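Local coordinates for protection of telomeres protein 1 (Schizosaccharomyces pombe, PDB 5USB), which binds single-stranded telomeric DNA of the consensus GGTTAC, protects the 3' telomeric overhang and regulates telomerase and telomere length, at residues Ser7-Thr10 / Pro11-Cys15; Thr39-Glu42 / Leu43-Pro46. The protein carries 1 engineered substitution. All coordinates share one frame; numbering follows the deposited sequence.

Two touching loops of the OB-fold ssDNA-binding domain of Pot1 make up this example. Contact 1 (residues 7-15) comes first along the chain, where the N-terminal segment turns into strand 14-26; contact 2 (residues 39-46) follows in the loop between strands 31-36 and 65-69. Their centres lie about 12 Å apart, and Pro11 CG packs on Leu43 CD1 at 3.5 Å. Both also lean on Leu102 of strand 102-106. Contact 1 stays about 10 Å from the bound nucleic acid at its nearest atom, whereas contact 2 runs on to Phe45, whose ring lies face-on against the adenine of DA5 of chain B. The loop that carries Phe45 to the DNA is thus joined to the N-terminal loop, consistent with a fixed position.

Contact 1. Residues Ser7-Thr10 / Pro11-Cys15; sequences SQIT and PHQRC
With CG set between its backbone N and carbonyl carbon (chi1 74°) and the chain extended beyond, Gln13 sends its amide back across the turn to Thr10, whose OG1 takes the corresponding position on its own residue (chi1 59°). This is the lead-in to strand 14-26 of the OB fold, a local turn in which a side-chain amide ties strand entry to the loop before it. Thr10 N donates to Gln13 OE1 at 3.0 Å, and the bond is fairly straight at 163°, though the donor stands well above the carbonyl plane rather than on a lone pair. The same oxygen lies 3.3 Å from Ile9 CA. Thr10 OG1 is 3.4 Å from Gln13 NE2, but the angle is too poor for a hydrogen bond; that nitrogen instead donates to a water, which in turn donates to Gln8 O at 2.6 Å. Both ends of the amide are therefore engaged, a pairing that would fix its flip. The Thr10 and Gln13 side chains cross at about a right angle, with Gln13 CG lying 3.4 Å from Thr10 O. Thr94 of strand 92-96 joins the turn from outside, its OG1 hydrogen-bonded to both Thr10 O and Gln13 N. Further into the fold the buried Ile9 and Cys15 meet, CG2 of Ile9 3.9 Å from SG of Cys15.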
ATOM      1  N   SER A   7       0.524 -10.920   0.114  1.00 14.59           N
ATOM      2  CA  SER A   7      -0.218 -12.085  -0.341  1.00 12.39           C
ATOM      3  C   SER A   7      -0.997 -12.765   0.775  1.00 18.29           C
ATOM      4  O   SER A   7      -1.916 -13.549   0.482  1.00 18.68           O
ATOM      5  CB  SER A   7       0.752 -13.081  -0.942  1.00 16.05           C
ATOM      6  OG  SER A   7       1.650 -13.508   0.064  1.00 17.51           O
ATOM      7  N   GLN A   8      -0.657 -12.483   2.027  1.00 15.44           N
ATOM      8  CA  GLN A   8      -1.268 -13.120   3.189  1.00 19.05           C
ATOM      9  C   GLN A   8      -2.387 -12.293   3.802  1.00 21.57           C
ATOM     10  O   GLN A   8      -3.105 -12.802   4.678  1.00 20.71           O
ATOM     11  CB  GLN A   8      -0.200 -13.395   4.250  1.00 19.01           C
ATOM     12  CG  GLN A   8       0.911 -14.305   3.766  1.00 17.60           C
ATOM     13  CD  GLN A   8       2.083 -14.386   4.732  1.00 25.49           C
ATOM     14  OE1 GLN A   8       2.490 -13.396   5.379  1.00 23.49           O
ATOM     15  NE2 GLN A   8       2.648 -15.593   4.836  1.00 34.09           N
ATOM     16  N   ILE A   9      -2.560 -11.036   3.395  1.00 17.84           N
ATOM     17  CA  ILE A   9      -3.580 -10.246   4.058  1.00 17.16           C
ATOM     18  C   ILE A   9      -4.954 -10.598   3.506  1.00 19.10           C
ATOM     19  O   ILE A   9      -5.135 -11.025   2.366  1.00 18.44           O
ATOM     20  CB  ILE A   9      -3.287  -8.738   3.971  1.00 19.37           C
ATOM     21  CG1 ILE A   9      -3.363  -8.211   2.562  1.00 20.85           C
ATOM     22  CG2 ILE A   9      -1.940  -8.435   4.585  1.00 18.87           C
ATOM     23  CD1 ILE A   9      -3.359  -6.713   2.537  1.00 22.59           C
ATOM     24  N   THR A  10      -5.941 -10.466   4.356  1.00 19.65           N
ATOM     25  CA  THR A  10      -7.315 -10.792   4.014  1.00 20.45           C
ATOM     26  C   THR A  10      -8.188  -9.619   4.388  1.00 20.65           C
ATOM     27  O   THR A  10      -7.754  -8.698   5.086  1.00 20.45           O
ATOM     28  CB  THR A  10      -7.781 -12.053   4.761  1.00 28.11           C
ATOM     29  OG1 THR A  10      -7.666 -11.812   6.163  1.00 29.74           O
ATOM     30  CG2 THR A  10      -6.929 -13.269   4.368  1.00 33.27           C
ATOM     31  N   PRO A  11      -9.429  -9.620   3.954  1.00 20.35           N
ATOM     32  CA  PRO A  11     -10.301  -8.478   4.225  1.00 23.35           C
ATOM     33  C   PRO A  11     -10.687  -8.415   5.689  1.00 20.63           C
ATOM     34  O   PRO A  11     -10.778  -9.431   6.372  1.00 21.42           O
ATOM     35  CB  PRO A  11     -11.518  -8.756   3.344  1.00 24.16           C
ATOM     36  CG  PRO A  11     -11.033  -9.749   2.353  1.00 23.05           C
ATOM     37  CD  PRO A  11     -10.077 -10.587   3.056  1.00 26.06           C
ATOM     38  N   HIS A  12     -10.900  -7.187   6.168  1.00 19.63           N
ATOM     39  CA  HIS A  12     -11.484  -6.939   7.483  1.00 20.68           C
ATOM     40  C   HIS A  12     -10.593  -7.463   8.604  1.00 22.24           C
ATOM     41  O   HIS A  12     -11.035  -8.114   9.556  1.00 21.06           O
ATOM     42  CB  HIS A  12     -12.886  -7.520   7.524  1.00 16.82           C
ATOM     43  CG  HIS A  12     -13.742  -7.037   6.399  1.00 15.50           C
ATOM     44  ND1 HIS A  12     -14.329  -7.882   5.490  1.00 19.41           N
ATOM     45  CD2 HIS A  12     -14.080  -5.783   6.017  1.00 15.43           C
ATOM     46  CE1 HIS A  12     -15.010  -7.171   4.609  1.00 17.09           C
ATOM     47  NE2 HIS A  12     -14.879  -5.893   4.912  1.00 21.62           N
ATOM     48  N   GLN A  13      -9.316  -7.146   8.495  1.00 19.96           N
ATOM     49  CA  GLN A  13      -8.374  -7.439   9.554  1.00 21.41           C
ATOM     50  C   GLN A  13      -7.469  -6.237   9.734  1.00 24.72           C
ATOM     51  O   GLN A  13      -7.413  -5.334   8.889  1.00 24.64           O
ATOM     52  CB  GLN A  13      -7.552  -8.683   9.255  1.00 25.19           C
ATOM     53  CG  GLN A  13      -6.502  -8.463   8.193  1.00 23.48           C
ATOM     54  CD  GLN A  13      -5.640  -9.679   7.951  1.00 33.63           C
ATOM     55  OE1 GLN A  13      -4.822  -9.689   7.030  1.00 31.64           O
ATOM     56  NE2 GLN A  13      -5.820 -10.721   8.764  1.00 38.32           N
ATOM     57  N   ARG A  14      -6.811  -6.216  10.880  1.00 20.23           N
ATOM     58  CA  ARG A  14      -5.707  -5.310  11.116  1.00 21.74           C
ATOM     59  C   ARG A  14      -4.424  -6.013  10.670  1.00 18.58           C
ATOM     60  O   ARG A  14      -4.217  -7.182  10.987  1.00 20.83           O
ATOM     61  CB  ARG A  14      -5.665  -4.942  12.607  1.00 29.79           C
ATOM     62  CG  ARG A  14      -4.314  -4.506  13.146  1.00 32.40           C
ATOM     63  CD  ARG A  14      -4.375  -4.139  14.630  1.00 40.36           C
ATOM     64  NE  ARG A  14      -4.380  -5.307  15.512  1.00 36.08           N
ATOM     65  CZ  ARG A  14      -3.285  -5.958  15.893  1.00 43.60           C
ATOM     66  NH1 ARG A  14      -2.088  -5.568  15.466  1.00 51.66           N
ATOM     67  NH2 ARG A  14      -3.376  -7.001  16.708  1.00 53.73           N
ATOM     68  N   CYS A  15      -3.563  -5.313   9.933  1.00 18.38           N
ATOM     69  CA  CYS A  15      -2.334  -5.951   9.512  1.00 17.82           C
ATOM     70  C   CYS A  15      -1.217  -4.926   9.462  1.00 15.41           C
ATOM     71  O   CYS A  15      -1.442  -3.715   9.576  1.00 18.37           O
ATOM     72  CB  CYS A  15      -2.514  -6.642   8.169  1.00 20.85           C
ATOM     73  SG  CYS A  15      -2.960  -5.490   6.861  1.00 22.44           S
TER
HETATM   74  O   HOH W   1      -4.338 -12.763   7.002  1.00 38.30           O

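Contact 2. Residues Thr39-Glu42 / Leu43-Pro46; sequences TENE and LFFP. With nucleotides of chain B.
Asn41 and Phe44 close a type I beta turn, with Phe44 N donating to Asn41 O at 3.0 Å, and the Asn41 side chain reinforces it atom by atom. Its CB sits almost exactly over the centre of the Phe44 ring, a CH-pi contact 3.3 Å from the centroid and 4° off the normal. CG, anti to the backbone N (chi1 -169°), carries the amide over the same ring, the two planes 21° apart. OD1 accepts from Leu43 N at 3.0 Å, in the carbonyl plane and on a lone pair, as in an Asx turn. ND2, 3.9 Å from Phe44 CE1, hydrogen-bonds to Leu6 O and to Ile9 O of contact 1, so the amide is gripped at both ends. Past the turn, Phe45 lays one ring face on the adenine of DA5 of chain B, its CD1 3.4 Å from N7 of that base, while Pro46 CD meets the opposite face. Were Phe45 cut back to alanine, the adenine would probably lose the ring face lying against it and be freer to shift, and Tyr101 its edge-to-face mate. Asn41, Leu43 and Phe44 all touch Leu102 of strand 102-106, and Leu43 and Leu102 share a backbone hydrogen bond, seating this loop between strands 31-36 and 65-69 against the sheet.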
ATOM      1  N   THR A  39       4.278  -9.596  -4.113  1.00 15.29           N
ATOM      2  CA  THR A  39       3.575 -10.848  -3.860  1.00 15.35           C
ATOM      3  C   THR A  39       2.121 -10.657  -4.279  1.00 17.72           C
ATOM      4  O   THR A  39       1.555  -9.576  -4.148  1.00 16.65           O
ATOM      5  CB  THR A  39       3.675 -11.351  -2.384  1.00 16.42           C
ATOM      6  OG1 THR A  39       2.890 -10.521  -1.518  1.00 17.40           O
ATOM      7  CG2 THR A  39       5.144 -11.383  -1.893  1.00 21.21           C
ATOM      8  N   GLU A  40       1.527 -11.707  -4.817  1.00 15.59           N
ATOM      9  CA  GLU A  40       0.203 -11.656  -5.443  1.00 12.14           C
ATOM     10  C   GLU A  40      -0.898 -11.948  -4.445  1.00 14.13           C
ATOM     11  O   GLU A  40      -0.739 -12.808  -3.583  1.00 16.41           O
ATOM     12  CB  GLU A  40       0.174 -12.678  -6.566  1.00 18.26           C
ATOM     13  CG  GLU A  40      -0.988 -12.662  -7.454  1.00 19.52           C
ATOM     14  CD  GLU A  40      -0.806 -13.662  -8.573  1.00 27.18           C
ATOM     15  OE1 GLU A  40       0.197 -14.415  -8.529  1.00 31.87           O
ATOM     16  OE2 GLU A  40      -1.622 -13.655  -9.494  1.00 22.19           O
ATOM     17  N   ASN A  41      -2.001 -11.202  -4.545  1.00 14.76           N
ATOM     18  CA  ASN A  41      -3.178 -11.428  -3.719  1.00 14.75           C
ATOM     19  C   ASN A  41      -4.409 -11.509  -4.595  1.00 14.67           C
ATOM     20  O   ASN A  41      -4.675 -10.594  -5.367  1.00 13.89           O
ATOM     21  CB  ASN A  41      -3.341 -10.311  -2.698  1.00 14.99           C
ATOM     22  CG  ASN A  41      -4.381 -10.615  -1.652  1.00 16.80           C
ATOM     23  OD1 ASN A  41      -5.533 -10.895  -1.957  1.00 17.43           O
ATOM     24  ND2 ASN A  41      -3.982 -10.528  -0.405  1.00 16.83           N
ATOM     25  N   GLU A  42      -5.182 -12.593  -4.451  1.00 17.94           N
ATOM     26  CA  GLU A  42      -6.287 -12.822  -5.361  1.00 17.27           C
ATOM     27  C   GLU A  42      -7.388 -11.772  -5.283  1.00 16.59           C
ATOM     28  O   GLU A  42      -8.221 -11.737  -6.194  1.00 17.18           O
ATOM     29  CB  GLU A  42      -6.878 -14.222  -5.121  1.00 25.35           C
ATOM     30  CG  GLU A  42      -7.558 -14.404  -3.791  1.00 26.82           C
ATOM     31  CD  GLU A  42      -8.234 -15.771  -3.666  1.00 42.49           C
ATOM     32  OE1 GLU A  42      -7.821 -16.705  -4.389  1.00 50.63           O
ATOM     33  OE2 GLU A  42      -9.182 -15.903  -2.859  1.00 49.87           O
ATOM     34  N   LEU A  43      -7.416 -10.900  -4.248  1.00 16.96           N
ATOM     35  CA  LEU A  43      -8.411  -9.847  -4.143  1.00 16.91           C
ATOM     36  C   LEU A  43      -7.878  -8.465  -4.529  1.00 14.83           C
ATOM     37  O   LEU A  43      -8.635  -7.496  -4.504  1.00 15.99           O
ATOM     38  CB  LEU A  43      -8.983  -9.783  -2.729  1.00 18.15           C
ATOM     39  CG  LEU A  43      -9.633 -11.068  -2.227  1.00 21.66           C
ATOM     40  CD1 LEU A  43     -10.041 -10.877  -0.813  1.00 25.52           C
ATOM     41  CD2 LEU A  43     -10.831 -11.371  -3.082  1.00 23.89           C
ATOM     42  N   PHE A  44      -6.616  -8.362  -4.947  1.00 12.79           N
ATOM     43  CA  PHE A  44      -6.132  -7.103  -5.485  1.00 14.31           C
ATOM     44  C   PHE A  44      -6.676  -6.888  -6.903  1.00 17.02           C
ATOM     45  O   PHE A  44      -7.036  -7.833  -7.618  1.00 15.90           O
ATOM     46  CB  PHE A  44      -4.591  -7.085  -5.502  1.00 14.44           C
ATOM     47  CG  PHE A  44      -3.915  -7.078  -4.148  1.00 11.69           C
ATOM     48  CD1 PHE A  44      -4.612  -6.918  -2.964  1.00 15.78           C
ATOM     49  CD2 PHE A  44      -2.541  -7.218  -4.068  1.00 12.75           C
ATOM     50  CE1 PHE A  44      -3.948  -6.878  -1.745  1.00 11.14           C
ATOM     51  CE2 PHE A  44      -1.885  -7.166  -2.844  1.00 13.04           C
ATOM     52  CZ  PHE A  44      -2.606  -7.032  -1.671  1.00 12.11           C
ATOM     53  N   PHE A  45      -6.713  -5.641  -7.332  1.00 12.86           N
ATOM     54  CA  PHE A  45      -7.190  -5.345  -8.672  1.00 11.77           C
ATOM     55  C   PHE A  45      -6.175  -5.817  -9.710  1.00 12.17           C
ATOM     56  O   PHE A  45      -4.965  -5.606  -9.551  1.00 13.48           O
ATOM     57  CB  PHE A  45      -7.412  -3.844  -8.815  1.00 14.36           C
ATOM     58  CG  PHE A  45      -8.006  -3.444 -10.153  1.00 12.25           C
ATOM     59  CD1 PHE A  45      -9.369  -3.521 -10.356  1.00 15.38           C
ATOM     60  CD2 PHE A  45      -7.209  -3.053 -11.210  1.00 13.26           C
ATOM     61  CE1 PHE A  45      -9.917  -3.203 -11.586  1.00 16.49           C
ATOM     62  CE2 PHE A  45      -7.750  -2.719 -12.411  1.00 14.11           C
ATOM     63  CZ  PHE A  45      -9.103  -2.809 -12.617  1.00 17.22           C
ATOM     64  N   PRO A  46      -6.618  -6.439 -10.811  1.00 13.25           N
ATOM     65  CA  PRO A  46      -5.652  -6.829 -11.835  1.00 12.28           C
ATOM     66  C   PRO A  46      -5.261  -5.672 -12.733  1.00 14.51           C
ATOM     67  O   PRO A  46      -6.045  -5.236 -13.592  1.00 14.54           O
ATOM     68  CB  PRO A  46      -6.391  -7.932 -12.610  1.00 12.53           C
ATOM     69  CG  PRO A  46      -7.838  -7.604 -12.433  1.00 14.77           C
ATOM     70  CD  PRO A  46      -7.968  -6.947 -11.096  1.00 13.50           C
TER
ATOM     71  P    DA B   5     -10.930   2.377 -13.377  1.00 29.82           P
ATOM     72  OP1  DA B   5     -11.239   3.460 -14.283  1.00 26.20           O
ATOM     73  OP2  DA B   5     -11.473   1.056 -13.553  1.00 37.51           O
ATOM     74  O5'  DA B   5      -9.354   2.229 -13.353  1.00 24.26           O
ATOM     75  C5'  DA B   5      -8.538   3.377 -13.235  1.00 21.27           C
ATOM     76  C4'  DA B   5      -7.150   2.940 -12.853  1.00 18.09           C
ATOM     77  O4'  DA B   5      -7.172   2.449 -11.500  1.00 19.08           O
ATOM     78  C3'  DA B   5      -6.603   1.794 -13.697  1.00 21.61           C
ATOM     79  O3'  DA B   5      -5.194   1.935 -13.884  1.00 23.43           O
ATOM     80  C2'  DA B   5      -6.972   0.569 -12.881  1.00 18.34           C
ATOM     81  C1'  DA B   5      -6.870   1.072 -11.455  1.00 19.02           C
ATOM     82  N9   DA B   5      -7.802   0.463 -10.517  1.00 19.68           N
ATOM     83  C8   DA B   5      -9.148   0.284 -10.688  1.00 18.38           C
ATOM     84  N7   DA B   5      -9.745  -0.241  -9.652  1.00 20.74           N
ATOM     85  C5   DA B   5      -8.733  -0.365  -8.714  1.00 17.84           C
ATOM     86  C6   DA B   5      -8.721  -0.847  -7.401  1.00 20.33           C
ATOM     87  N6   DA B   5      -9.801  -1.302  -6.771  1.00 22.13           N
ATOM     88  N1   DA B   5      -7.540  -0.855  -6.748  1.00 18.55           N
ATOM     89  C2   DA B   5      -6.458  -0.407  -7.383  1.00 19.45           C
ATOM     90  N3   DA B   5      -6.345   0.078  -8.610  1.00 17.03           N
ATOM     91  C4   DA B   5      -7.533   0.074  -9.231  1.00 19.87           C
TER